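Local coordinates for COBE (Pseudomonas aeruginosa, PDB 2W6K), which takes part in cobalamin (vitamin B12) biosynthesis, probably through a domain resembling the C-terminal part of CbiG, at residues 72-77 against 107-112. Sequence-based numbering, arbitrary orientation.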
loop_
_atom_site.group_PDB
_atom_site.type_symbol
_atom_site.label_atom_id
_atom_site.label_comp_id
_atom_site.label_asym_id
_atom_site.label_seq_id
_atom_site.Cartn_x
_atom_site.Cartn_y
_atom_site.Cartn_z
ATOM N N HIS A 72 3.081 3.926 7.236
ATOM C CA HIS A 72 4.387 3.326 7.466
ATOM C C HIS A 72 5.227 3.589 6.259
ATOM O O HIS A 72 4.770 3.393 5.130
ATOM C CB HIS A 72 4.251 1.817 7.653
ATOM C CG HIS A 72 3.462 1.428 8.861
ATOM N ND1 HIS A 72 4.052 1.047 10.050
ATOM C CD2 HIS A 72 2.127 1.365 9.066
ATOM C CE1 HIS A 72 3.108 0.752 10.929
ATOM N NE2 HIS A 72 1.933 0.937 10.357
ATOM N N PHE A 73 6.462 4.011 6.496
ATOM C CA PHE A 73 7.421 4.230 5.430
ATOM C C PHE A 73 8.494 3.170 5.520
ATOM O O PHE A 73 9.181 3.042 6.560
ATOM C CB PHE A 73 7.991 5.633 5.544
ATOM C CG PHE A 73 6.954 6.708 5.389
ATOM C CD1 PHE A 73 6.582 7.159 4.121
ATOM C CD2 PHE A 73 6.341 7.254 6.517
ATOM C CE1 PHE A 73 5.618 8.145 3.973
ATOM C CE2 PHE A 73 5.371 8.248 6.385
ATOM C CZ PHE A 73 5.006 8.697 5.119
ATOM N N LEU A 74 8.597 2.376 4.462
ATOM C CA LEU A 74 9.442 1.186 4.462
ATOM C C LEU A 74 10.766 1.422 3.729
ATOM O O LEU A 74 10.838 2.158 2.745
ATOM C CB LEU A 74 8.692 -0.022 3.870
ATOM C CG LEU A 74 7.538 -0.513 4.766
ATOM C CD1 LEU A 74 6.237 0.029 4.294
ATOM C CD2 LEU A 74 7.492 -2.025 4.838
ATOM N N ALA A 75 11.809 0.742 4.196
ATOM C CA ALA A 75 13.119 0.894 3.554
ATOM C C ALA A 75 13.068 0.449 2.098
ATOM O O ALA A 75 12.446 -0.572 1.787
ATOM C CB ALA A 75 14.162 0.028 4.317
ATOM N N PRO A 76 13.761 1.182 1.207
ATOM C CA PRO A 76 13.880 0.751 -0.180
ATOM C C PRO A 76 14.349 -0.712 -0.268
ATOM O O PRO A 76 13.810 -1.496 -1.067
ATOM C CB PRO A 76 14.917 1.742 -0.752
ATOM C CG PRO A 76 14.677 3.003 0.038
ATOM C CD PRO A 76 14.414 2.488 1.442
ATOM N N ALA A 77 15.319 -1.099 0.567
ATOM C CA ALA A 77 15.837 -2.472 0.491
ATOM C C ALA A 77 14.757 -3.498 0.832
ATOM O O ALA A 77 14.742 -4.596 0.269
ATOM C CB ALA A 77 17.068 -2.634 1.393
ATOM N N ALA A 107 2.628 -1.989 -0.377
ATOM C CA ALA A 107 1.410 -2.678 0.046
ATOM C C ALA A 107 1.723 -4.114 0.492
ATOM O O ALA A 107 1.339 -4.520 1.596
ATOM C CB ALA A 107 0.337 -2.639 -1.062
ATOM N N LEU A 108 2.427 -4.870 -0.355
ATOM C CA LEU A 108 2.780 -6.236 -0.044
ATOM C C LEU A 108 3.649 -6.290 1.215
ATOM O O LEU A 108 3.382 -7.094 2.121
ATOM C CB LEU A 108 3.517 -6.855 -1.227
ATOM C CG LEU A 108 2.640 -7.235 -2.417
ATOM C CD1 LEU A 108 3.548 -7.583 -3.586
ATOM C CD2 LEU A 108 1.728 -8.413 -2.025
ATOM N N ALA A 109 4.693 -5.458 1.250
ATOM C CA ALA A 109 5.675 -5.446 2.358
ATOM C C ALA A 109 5.041 -5.208 3.706
ATOM O O ALA A 109 5.280 -5.980 4.648
ATOM C CB ALA A 109 6.801 -4.437 2.087
ATOM N N LEU A 110 4.198 -4.181 3.805
ATOM C CA LEU A 110 3.561 -3.868 5.063
ATOM C C LEU A 110 2.558 -4.957 5.449
ATOM O O LEU A 110 2.474 -5.329 6.624
ATOM C CB LEU A 110 2.888 -2.488 5.027
ATOM C CG LEU A 110 2.313 -2.031 6.367
ATOM C CD1 LEU A 110 3.451 -1.930 7.435
ATOM C CD2 LEU A 110 1.593 -0.713 6.242
ATOM N N ALA A 111 1.792 -5.464 4.486
ATOM C CA ALA A 111 0.784 -6.486 4.816
ATOM C C ALA A 111 1.456 -7.705 5.438
ATOM O O ALA A 111 0.977 -8.243 6.442
ATOM C CB ALA A 111 -0.009 -6.892 3.580
ATOM N N GLU A 112 2.583 -8.106 4.867
ATOM C CA GLU A 112 3.290 -9.321 5.347
ATOM C C GLU A 112 3.933 -9.105 6.700
ATOM O O GLU A 112 3.985 -10.041 7.507
ATOM C CB GLU A 112 4.308 -9.823 4.316
ATOM C CG GLU A 112 3.634 -10.278 3.033
ATOM C CD GLU A 112 4.508 -11.139 2.138
ATOM O OE1 GLU A 112 5.741 -11.093 2.297
ATOM O OE2 GLU A 112 3.930 -11.823 1.259
#
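His72 and Leu74 on strand 72-74 face Ala109 and Leu110 on helix 107-112, the two short axes passing 9.5 Å apart with 111° between their N-to-C directions. The nearest pair of CA atoms, those of His72 and Leu110, stands 7.6 Å apart, and the space between the backbones is bridged by side chains. Leu110 carries the larger share of the helical surface. A chi1 of -174° swings CG of Leu110 opposite the backbone N and sends the isobutyl branch out from the helix toward the strand, where it crosses the His72 side chain at about a right angle. The two methyls divide the work: CD1 lies over one face of the ring in a CH-pi contact, 3.9 Å from the centroid and displaced toward the rim on the CB-CG side, while CD2 comes 3.5 Å from CD2 of His72, obliquely beside that rim. Such packing of a helix on one face of a sheet illustrates alpha/beta layering: 71-74 is one of the two edge strands and lies beside 47-51, His72 pairing through its backbone with Leu48 and Ser50, and Leu74 with Ser50 and, just beyond the strand, Asp52. Leu110 also reaches Ala47 and Ala49, so one leucine spans two adjacent strands. Two residues along the edge strand, Leu74 points to the same side as His72. Its methyl CD2 rests 3.7 Å from CB of Ala109 and lies near the backbone N of Leu110, whereas CD1 makes a looser approach of 4.3 Å to CB of Leu110. The short side chain of Ala109 probably helps the methyl approach the helix backbone. Helix 76-80 continues this apolar patch: Leu79 touches both Leu74 and Ala109, and Val78 adds a further contact to Ala109.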